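Local coordinates for RE68036p (Drosophila melanogaster, PDB 1SQH), which is of unknown function but, with two acetyltransferase-like regions, may act as a glycine N-acyltransferase, at residues A[210-215]-A[253-258]; A[169-174]-A[246-251]; A[173-178]-A[215-220]; A[154-159]-A[267-272]. All coordinates share one frame; numbering follows the deposited sequence.

Contact 1 (A[210-215]-A[253-258])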
# COMPACT_ATOMS: atom_id res chain seq x y z
N LYS A 210 -11.49 -3.33 -4.86
CA LYS A 210 -12.20 -4.60 -4.70
C LYS A 210 -12.03 -5.05 -3.25
O LYS A 210 -11.06 -4.67 -2.58
CB LYS A 210 -11.63 -5.68 -5.64
CG LYS A 210 -11.91 -5.43 -7.12
CD LYS A 210 -11.37 -6.57 -7.98
CE LYS A 210 -11.42 -6.25 -9.47
NZ LYS A 210 -12.78 -6.31 -10.06
N SER A 211 -12.99 -5.83 -2.76
CA SER A 211 -12.95 -6.34 -1.39
C SER A 211 -13.78 -7.62 -1.32
O SER A 211 -14.56 -7.92 -2.22
CB SER A 211 -13.52 -5.31 -0.42
OG SER A 211 -14.89 -5.07 -0.70
N LEU A 212 -13.58 -8.40 -0.26
CA LEU A 212 -14.32 -9.64 -0.08
C LEU A 212 -14.58 -9.92 1.38
O LEU A 212 -13.69 -9.79 2.22
CB LEU A 212 -13.57 -10.82 -0.70
CG LEU A 212 -13.62 -11.01 -2.22
CD1 LEU A 212 -12.92 -12.31 -2.62
CD2 LEU A 212 -15.07 -11.06 -2.67
N GLY A 213 -15.81 -10.30 1.70
CA GLY A 213 -16.15 -10.60 3.07
C GLY A 213 -16.82 -11.95 3.19
O GLY A 213 -17.49 -12.42 2.26
N ILE A 214 -16.62 -12.59 4.34
CA ILE A 214 -17.22 -13.89 4.64
C ILE A 214 -18.26 -13.70 5.76
O ILE A 214 -17.92 -13.28 6.88
CB ILE A 214 -16.16 -14.91 5.15
CG1 ILE A 214 -15.06 -15.12 4.11
CG2 ILE A 214 -16.83 -16.24 5.44
CD1 ILE A 214 -15.50 -15.88 2.88
N CYS A 215 -19.52 -13.99 5.46
CA CYS A 215 -20.57 -13.86 6.47
C CYS A 215 -21.29 -15.17 6.72
O CYS A 215 -21.41 -16.01 5.82
CB CYS A 215 -21.58 -12.80 6.05
SG CYS A 215 -20.91 -11.13 5.95
N ALA A 253 -7.63 -15.04 0.35
CA ALA A 253 -6.45 -14.71 -0.45
C ALA A 253 -6.50 -15.28 -1.86
O ALA A 253 -6.11 -14.61 -2.82
CB ALA A 253 -5.17 -15.17 0.26
N ALA A 254 -6.97 -16.51 -2.01
CA ALA A 254 -7.03 -17.11 -3.34
C ALA A 254 -8.07 -16.39 -4.19
O ALA A 254 -7.78 -15.98 -5.32
CB ALA A 254 -7.36 -18.61 -3.23
N ALA A 255 -9.26 -16.21 -3.63
CA ALA A 255 -10.35 -15.55 -4.35
C ALA A 255 -9.98 -14.13 -4.77
O ALA A 255 -10.14 -13.76 -5.95
CB ALA A 255 -11.60 -15.53 -3.49
N MSE A 256 -9.50 -13.32 -3.83
CA MSE A 256 -9.12 -11.96 -4.18
C MSE A 256 -8.03 -11.93 -5.27
O MSE A 256 -8.09 -11.11 -6.19
CB MSE A 256 -8.63 -11.21 -2.94
CG MSE A 256 -8.39 -9.74 -3.19
SE MSE A 256 -10.07 -8.75 -3.29
CE MSE A 256 -10.37 -8.93 -5.18
N SER A 257 -7.04 -12.83 -5.18
CA SER A 257 -5.96 -12.88 -6.17
C SER A 257 -6.55 -13.12 -7.57
O SER A 257 -6.20 -12.42 -8.54
CB SER A 257 -4.96 -14.00 -5.83
OG SER A 257 -4.26 -13.71 -4.63
N ARG A 258 -7.44 -14.10 -7.66
CA ARG A 258 -8.10 -14.42 -8.93
C ARG A 258 -8.93 -13.24 -9.41
O ARG A 258 -8.79 -12.81 -10.55
CB ARG A 258 -9.02 -15.62 -8.76
CG ARG A 258 -8.36 -16.96 -8.94
CD ARG A 258 -8.62 -17.51 -10.33
NE ARG A 258 -10.05 -17.53 -10.67
CZ ARG A 258 -10.62 -18.47 -11.40
NH1 ARG A 258 -9.90 -19.49 -11.86
NH2 ARG A 258 -11.90 -18.38 -11.71

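Contact 2 (A[169-174]-A[246-251])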
# COMPACT_ATOMS: atom_id res chain seq x y z
N ASP A 169 -13.27 -24.18 -1.74
CA ASP A 169 -14.71 -24.16 -1.61
C ASP A 169 -15.11 -23.58 -0.27
O ASP A 169 -14.50 -23.87 0.76
CB ASP A 169 -15.29 -25.56 -1.75
CG ASP A 169 -15.60 -25.92 -3.18
OD1 ASP A 169 -14.71 -25.73 -4.04
OD2 ASP A 169 -16.74 -26.38 -3.44
N LEU A 170 -16.15 -22.75 -0.29
CA LEU A 170 -16.67 -22.10 0.90
C LEU A 170 -17.66 -22.97 1.67
O LEU A 170 -18.67 -23.42 1.11
CB LEU A 170 -17.35 -20.79 0.50
CG LEU A 170 -17.96 -19.94 1.60
CD1 LEU A 170 -16.85 -19.27 2.42
CD2 LEU A 170 -18.87 -18.89 0.97
N PRO A 171 -17.40 -23.23 2.96
CA PRO A 171 -18.28 -24.04 3.80
C PRO A 171 -19.71 -23.49 3.89
O PRO A 171 -19.91 -22.28 3.99
CB PRO A 171 -17.57 -24.02 5.15
CG PRO A 171 -16.14 -24.00 4.76
CD PRO A 171 -16.13 -22.95 3.66
N SER A 172 -20.69 -24.40 3.86
CA SER A 172 -22.12 -24.05 3.93
C SER A 172 -22.44 -23.00 4.98
O SER A 172 -23.31 -22.15 4.77
CB SER A 172 -22.95 -25.30 4.22
OG SER A 172 -22.90 -26.22 3.14
N GLU A 173 -21.74 -23.05 6.11
CA GLU A 173 -21.99 -22.10 7.18
C GLU A 173 -21.78 -20.65 6.74
O GLU A 173 -22.31 -19.73 7.37
CB GLU A 173 -21.07 -22.38 8.38
CG GLU A 173 -21.01 -23.83 8.87
CD GLU A 173 -19.99 -24.67 8.10
OE1 GLU A 173 -20.32 -25.16 6.99
OE2 GLU A 173 -18.86 -24.84 8.61
N PHE A 174 -21.04 -20.45 5.66
CA PHE A 174 -20.73 -19.09 5.19
C PHE A 174 -21.14 -18.69 3.78
O PHE A 174 -21.43 -19.52 2.93
CB PHE A 174 -19.24 -18.86 5.34
CG PHE A 174 -18.71 -19.21 6.69
CD1 PHE A 174 -18.89 -18.36 7.77
CD2 PHE A 174 -18.02 -20.41 6.88
CE1 PHE A 174 -18.39 -18.68 9.03
CE2 PHE A 174 -17.53 -20.76 8.13
CZ PHE A 174 -17.71 -19.89 9.21
N ARG A 246 -10.73 -22.64 9.64
CA ARG A 246 -11.80 -23.15 8.81
C ARG A 246 -11.36 -22.99 7.35
O ARG A 246 -12.14 -23.17 6.42
CB ARG A 246 -13.09 -22.39 9.09
CG ARG A 246 -13.69 -22.69 10.46
CD ARG A 246 -14.89 -21.80 10.74
NE ARG A 246 -15.61 -22.19 11.95
CZ ARG A 246 -16.61 -23.06 11.96
NH1 ARG A 246 -17.00 -23.63 10.82
NH2 ARG A 246 -17.22 -23.37 13.10
N GLY A 247 -10.08 -22.64 7.18
CA GLY A 247 -9.51 -22.44 5.86
C GLY A 247 -9.98 -21.18 5.15
O GLY A 247 -9.77 -21.02 3.95
N LEU A 248 -10.62 -20.27 5.89
CA LEU A 248 -11.14 -19.04 5.29
C LEU A 248 -10.03 -18.06 4.90
O LEU A 248 -10.13 -17.36 3.89
CB LEU A 248 -12.12 -18.36 6.26
CG LEU A 248 -13.38 -19.16 6.62
CD1 LEU A 248 -14.20 -18.39 7.65
CD2 LEU A 248 -14.22 -19.42 5.36
N GLY A 249 -8.97 -18.01 5.70
CA GLY A 249 -7.88 -17.11 5.40
C GLY A 249 -7.29 -17.38 4.04
O GLY A 249 -7.08 -16.45 3.25
N GLY A 250 -7.03 -18.65 3.76
CA GLY A 250 -6.47 -19.02 2.47
C GLY A 250 -7.49 -18.86 1.35
O GLY A 250 -7.13 -18.58 0.21
N LEU A 251 -8.76 -19.02 1.69
CA LEU A 251 -9.82 -18.88 0.70
C LEU A 251 -9.91 -17.43 0.24
O LEU A 251 -9.96 -17.15 -0.96
CB LEU A 251 -11.16 -19.35 1.28
CG LEU A 251 -12.31 -19.49 0.28
CD1 LEU A 251 -13.31 -20.51 0.78
CD2 LEU A 251 -12.97 -18.15 0.06

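Contact 3 (A[173-178]-A[215-220])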
# COMPACT_ATOMS: atom_id res chain seq x y z
N GLU A 173 -21.74 -23.05 6.11
CA GLU A 173 -21.99 -22.10 7.18
C GLU A 173 -21.78 -20.65 6.74
O GLU A 173 -22.31 -19.73 7.37
CB GLU A 173 -21.07 -22.38 8.38
CG GLU A 173 -21.01 -23.83 8.87
CD GLU A 173 -19.99 -24.67 8.10
OE1 GLU A 173 -20.32 -25.16 6.99
OE2 GLU A 173 -18.86 -24.84 8.61
N PHE A 174 -21.04 -20.45 5.66
CA PHE A 174 -20.73 -19.09 5.19
C PHE A 174 -21.14 -18.69 3.78
O PHE A 174 -21.43 -19.52 2.93
CB PHE A 174 -19.24 -18.86 5.34
CG PHE A 174 -18.71 -19.21 6.69
CD1 PHE A 174 -18.89 -18.36 7.77
CD2 PHE A 174 -18.02 -20.41 6.88
CE1 PHE A 174 -18.39 -18.68 9.03
CE2 PHE A 174 -17.53 -20.76 8.13
CZ PHE A 174 -17.71 -19.89 9.21
N GLU A 175 -21.13 -17.37 3.56
CA GLU A 175 -21.43 -16.75 2.27
C GLU A 175 -20.34 -15.71 1.96
O GLU A 175 -19.74 -15.13 2.88
CB GLU A 175 -22.78 -16.04 2.31
CG GLU A 175 -23.99 -16.92 2.05
CD GLU A 175 -25.25 -16.11 1.84
OE1 GLU A 175 -25.62 -15.34 2.76
OE2 GLU A 175 -25.88 -16.24 0.76
N ILE A 176 -20.08 -15.49 0.68
CA ILE A 176 -19.07 -14.51 0.27
C ILE A 176 -19.73 -13.39 -0.51
O ILE A 176 -20.63 -13.64 -1.31
CB ILE A 176 -17.98 -15.12 -0.64
CG1 ILE A 176 -18.58 -15.57 -1.97
CG2 ILE A 176 -17.30 -16.27 0.05
CD1 ILE A 176 -19.63 -16.68 -1.86
N ARG A 177 -19.28 -12.16 -0.28
CA ARG A 177 -19.81 -11.01 -0.98
C ARG A 177 -18.82 -9.86 -0.88
O ARG A 177 -17.93 -9.88 -0.02
CB ARG A 177 -21.14 -10.56 -0.36
CG ARG A 177 -21.00 -10.01 1.05
CD ARG A 177 -22.33 -9.47 1.58
NE ARG A 177 -22.24 -9.03 2.97
CZ ARG A 177 -21.63 -7.91 3.37
NH1 ARG A 177 -21.07 -7.10 2.48
NH2 ARG A 177 -21.57 -7.62 4.67
N ARG A 178 -18.95 -8.88 -1.76
CA ARG A 178 -18.08 -7.71 -1.72
C ARG A 178 -18.50 -6.98 -0.45
O ARG A 178 -19.66 -7.05 -0.05
CB ARG A 178 -18.32 -6.82 -2.94
CG ARG A 178 -17.43 -5.58 -3.00
CD ARG A 178 -17.87 -4.63 -4.13
NE ARG A 178 -16.93 -3.52 -4.30
CZ ARG A 178 -17.12 -2.48 -5.10
NH1 ARG A 178 -18.23 -2.39 -5.83
NH2 ARG A 178 -16.20 -1.53 -5.19
N CYS A 215 -19.52 -13.99 5.46
CA CYS A 215 -20.57 -13.86 6.47
C CYS A 215 -21.29 -15.17 6.72
O CYS A 215 -21.41 -16.01 5.82
CB CYS A 215 -21.58 -12.80 6.05
SG CYS A 215 -20.91 -11.13 5.95
N ARG A 216 -21.77 -15.36 7.95
CA ARG A 216 -22.49 -16.58 8.30
C ARG A 216 -23.84 -16.52 7.59
O ARG A 216 -24.52 -15.49 7.61
CB ARG A 216 -22.72 -16.66 9.81
CG ARG A 216 -21.51 -16.30 10.66
CD ARG A 216 -21.58 -16.92 12.04
NE ARG A 216 -21.09 -18.30 12.04
CZ ARG A 216 -21.18 -19.15 13.06
NH1 ARG A 216 -21.76 -18.76 14.20
NH2 ARG A 216 -20.69 -20.38 12.96
N SER A 217 -24.23 -17.62 6.95
CA SER A 217 -25.51 -17.64 6.25
C SER A 217 -26.65 -17.31 7.21
O SER A 217 -27.65 -16.70 6.82
CB SER A 217 -25.73 -19.01 5.62
OG SER A 217 -24.73 -19.26 4.66
N ASP A 218 -26.50 -17.69 8.47
CA ASP A 218 -27.52 -17.42 9.48
C ASP A 218 -27.58 -15.93 9.84
O ASP A 218 -28.21 -15.14 9.15
CB ASP A 218 -27.27 -18.27 10.74
CG ASP A 218 -25.80 -18.26 11.18
OD1 ASP A 218 -24.94 -18.69 10.38
OD2 ASP A 218 -25.51 -17.84 12.32
N THR A 219 -26.90 -15.57 10.93
CA THR A 219 -26.87 -14.20 11.41
C THR A 219 -26.43 -13.18 10.35
O THR A 219 -26.80 -12.00 10.42
CB THR A 219 -25.93 -14.07 12.63
OG1 THR A 219 -25.78 -12.69 12.98
CG2 THR A 219 -24.57 -14.66 12.32
N GLY A 220 -25.64 -13.62 9.38
CA GLY A 220 -25.16 -12.71 8.35
C GLY A 220 -23.99 -11.88 8.85
O GLY A 220 -23.52 -10.97 8.17

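Contact 4 (A[154-159]-A[267-272])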
# COMPACT_ATOMS: atom_id res chain seq x y z
N GLY A 154 7.65 -8.19 0.85
CA GLY A 154 6.87 -7.90 -0.34
C GLY A 154 6.69 -9.23 -1.07
O GLY A 154 7.62 -9.71 -1.72
N MSE A 155 5.50 -9.84 -0.94
CA MSE A 155 5.22 -11.13 -1.59
C MSE A 155 4.66 -10.89 -2.99
O MSE A 155 3.82 -10.01 -3.18
CB MSE A 155 4.21 -11.94 -0.76
CG MSE A 155 4.75 -13.31 -0.32
SE MSE A 155 6.15 -13.03 1.00
CE MSE A 155 5.25 -11.57 1.90
N VAL A 156 5.14 -11.67 -3.96
CA VAL A 156 4.74 -11.51 -5.37
C VAL A 156 4.22 -12.76 -6.07
O VAL A 156 4.76 -13.86 -5.92
CB VAL A 156 5.93 -10.94 -6.21
CG1 VAL A 156 5.52 -10.75 -7.66
CG2 VAL A 156 6.40 -9.62 -5.62
N LEU A 157 3.16 -12.57 -6.85
CA LEU A 157 2.55 -13.65 -7.62
C LEU A 157 2.27 -13.10 -9.01
O LEU A 157 1.61 -12.06 -9.15
CB LEU A 157 1.24 -14.10 -6.96
CG LEU A 157 0.47 -15.23 -7.66
CD1 LEU A 157 1.17 -16.57 -7.47
CD2 LEU A 157 -0.94 -15.27 -7.07
N SER A 158 2.78 -13.79 -10.04
CA SER A 158 2.59 -13.32 -11.41
C SER A 158 1.11 -13.20 -11.76
O SER A 158 0.24 -13.82 -11.14
CB SER A 158 3.29 -14.25 -12.40
OG SER A 158 2.62 -15.50 -12.51
N HIS A 159 0.82 -12.38 -12.76
CA HIS A 159 -0.55 -12.20 -13.18
C HIS A 159 -1.08 -13.53 -13.74
O HIS A 159 -2.17 -13.97 -13.37
CB HIS A 159 -0.65 -11.08 -14.22
CG HIS A 159 -2.04 -10.84 -14.71
ND1 HIS A 159 -2.51 -11.37 -15.89
CD2 HIS A 159 -3.07 -10.17 -14.16
CE1 HIS A 159 -3.78 -11.04 -16.04
NE2 HIS A 159 -4.14 -10.30 -15.00
N THR A 267 0.60 -7.59 -11.54
CA THR A 267 1.18 -8.60 -10.69
C THR A 267 0.44 -8.51 -9.36
O THR A 267 0.17 -7.42 -8.88
CB THR A 267 2.65 -8.27 -10.42
OG1 THR A 267 3.27 -7.90 -11.65
CG2 THR A 267 3.36 -9.46 -9.80
N LEU A 268 0.08 -9.65 -8.78
CA LEU A 268 -0.57 -9.61 -7.49
C LEU A 268 0.55 -9.55 -6.45
O LEU A 268 1.61 -10.15 -6.65
CB LEU A 268 -1.41 -10.87 -7.27
CG LEU A 268 -2.88 -10.80 -7.68
CD1 LEU A 268 -3.58 -9.83 -6.74
CD2 LEU A 268 -3.04 -10.36 -9.14
N THR A 269 0.34 -8.82 -5.36
CA THR A 269 1.37 -8.74 -4.32
C THR A 269 0.69 -8.55 -2.99
O THR A 269 -0.53 -8.38 -2.92
CB THR A 269 2.33 -7.55 -4.52
OG1 THR A 269 1.60 -6.33 -4.39
CG2 THR A 269 3.00 -7.60 -5.90
N ALA A 270 1.48 -8.58 -1.92
CA ALA A 270 0.96 -8.36 -0.58
C ALA A 270 2.10 -7.97 0.33
O ALA A 270 3.21 -8.50 0.23
CB ALA A 270 0.29 -9.63 -0.05
N TRP A 271 1.83 -7.01 1.21
CA TRP A 271 2.80 -6.54 2.18
C TRP A 271 2.43 -7.14 3.53
O TRP A 271 1.34 -6.89 4.04
CB TRP A 271 2.75 -5.02 2.28
CG TRP A 271 3.56 -4.31 1.22
CD1 TRP A 271 3.08 -3.46 0.27
CD2 TRP A 271 4.98 -4.35 1.07
NE1 TRP A 271 4.13 -2.95 -0.47
CE2 TRP A 271 5.30 -3.48 0.00
CE3 TRP A 271 6.01 -5.03 1.73
CZ2 TRP A 271 6.63 -3.27 -0.41
CZ3 TRP A 271 7.32 -4.82 1.32
CH2 TRP A 271 7.62 -3.94 0.25
N ILE A 272 3.31 -7.94 4.11
CA ILE A 272 3.03 -8.54 5.41
C ILE A 272 4.19 -8.34 6.36
O ILE A 272 5.35 -8.30 5.94
CB ILE A 272 2.75 -10.07 5.31
CG1 ILE A 272 4.00 -10.81 4.86
CG2 ILE A 272 1.59 -10.34 4.35
CD1 ILE A 272 3.92 -12.34 5.01
O HOH W 1 2.84 -10.25 -13.09

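Contact 1 (A[210-215]-A[253-258])
A255 and M256 of helix 248-263 meet K210 and L212, around the start of strand 211-216. The two short segments run nearly antiparallel, their axes 152° apart and 9.0 Å from each other at closest approach. A255 offers only its methyl. A255 CB lies 3.6 Å from L212 CD1, so one branch of the leucine rests on the alanine. L212 CD1 also lies beside the backbone N of M256. M256 is a selenomethionine and does the rest of the touching. Its CG is anti to the backbone N (chi1 -172°), and the chain then bends at chi2 and chi3. This folds M256 SE to 4.3 Å from L212 CG and brings M256 CE to 3.5 Å from K210 CB. The M256 and K210 side chains cross obliquely, and M256 CE meets both CB and CD of the lysine. The K210 chain leads away from there, and its NZ makes a long, weak ion pair with E259. Within the helix, S257 OG bonds to A253 O at 2.7 Å and also to Y288 OH. Beyond the contact, I226 of the next strand touches both L212 and M256. No hydrogen bond links the segments, so helix and sheet are held here by apolar packing alone, with the bent selenomethionine touching both L212 and K210.

Contact 2 (A[169-174]-A[246-251])
The glycine-rich turn into helix 248-263 meets the loop before strand 174-177, with R246, L248 and L251 facing L170, E173 and F174. G247 is the N-cap of the helix. On the loop side, P171 to F174 form a type I beta turn, closed by F174 N to P171 O at 2.7 Å. This turn presents E173 and F174 to R246. E173 OE2 makes a salt bridge to R246 NH1 at 3.1 Å. The oxygen comes in the guanidinium plane, at its edge, while the carboxylate plane is turned by 62°. The E173 chain bends at CB-CG (chi2 86°), which folds the carboxylate back toward the arginine. The R246 chain is extended from CG to NE and passes the rim of the F174 ring, with CD 3.7 Å from CZ. L248 CD1 sits over one face of that ring, 4.2 Å from its centroid and 14° off the normal, a CH-pi contact. E173 CB lies over the opposite face. An alanine in place of F174 would probably open a gap under L248 CD1 and leave the R246 chain without its apolar support. Farther along, L248 CD2 reaches L170 CD1 at 3.9 Å. L251 CD1 lies 3.6 Å from D169 O. The G247-L248-G249 sequence at this helix start resembles the G-x-G part of the GNAT acetyltransferase motif, which in relatives binds the pyrophosphate of acyl-coenzyme A.

Contact 3 (A[173-178]-A[215-220])
E175 and C215 form an antiparallel hydrogen-bonded pair. E175 N gives to C215 O at 2.7 Å, and C215 N gives to E175 O at 2.8 Å. A third bond runs from S217 N to E173 O at 2.9 Å, but there the donor stands 35° above the carbonyl plane. Between these bonds F174 and R216 form a non-hydrogen-bonded pair. Beside it, F174 CA makes a CA-H...O contact to C215 O at 3.2 Å, and R216 CA makes one to E173 O. The bonds set edge strand 174-177 on strand 211-216 in the four-stranded antiparallel sheet. Two helices, 184-189 and 199-208, come between these strands in sequence, consistent with the first two strands of a GNAT fold, which two helices separate. R216 lies alongside F174, pointing the same way, with NE 4.1 Å from CE1 and the guanidinium and ring planes 34° apart. On the face that carries E175 and C215, R177 NH2 comes within 3.8 Å of C215 SG. R177 NH1 is held by R178 O and by a salt bridge to D183. E175 CG lies 3.6 Å from S217 OG, which bonds to S172 O.

Contact 4 (A[154-159]-A[267-272])
W271 lays its indole against G154, where strands 268-273 and 147-157 run antiparallel. G154 CA sits over the six-membered ring, 3.9 Å from its centroid, in a CH-pi contact. CG of W271 stands beside its own backbone N (chi1 -83°), which lets the indole lean over the glycine strand. A CB on G154 would come too near CZ3, so the glycine makes room for the ring. F231 and W296 meet the indole edge-to-face. A serine in place of W271 would probably leave G154 CA without the ring it packs on, and F231 and W296 without their edge-to-face partner. Backbone bonds pair M155 with A270 and L157 with L268, among them M155 N to A270 O at 2.9 Å. M155, a selenomethionine, has a first torsion far from staggered (chi1 -121°) and bends again at chi2 and chi3. M155 CE is thereby brought across I272, a tight 3.3 Å from CG1. V156 CG1 presses equally closely on T267 CG2 at 3.3 Å. V156 CG2 lies side by side with T269 CG2. L157 and L268 touch through CB on the face that also carries M155 and A270. At the end, a water takes the N-H of H159 at 3.0 Å and donates to T267 OG1, which also bonds to I31 O. The face with M155, L157, L268 and A270 is thus apolar, with the polar backbone paired across the strands and a water bridging H159 N and T267 OG1 where helix 159-163 begins.

Contacts 1, 2 and 3 lie close together, their centres about 10 to 13 Å apart. Contacts 1 and 2 use helix 248-263, contact 2 at its start and contact 1 farther along. Contacts 1 and 3 share strand 211-216 and C215, and contacts 2 and 3 share E173 and F174. I214 touches both F174 and L248, so sheet, loop and helix form one packed unit. Contact 4 lies in the other, eight-stranded sheet, its centre about 15 Å from that of contact 1 and about 27 Å from that of contact 3. Its segments enclose the other three along the chain. Helix 248-263 leads into strand 268-273, and S257 O touches L268 CG, so contact 1 borders contact 4.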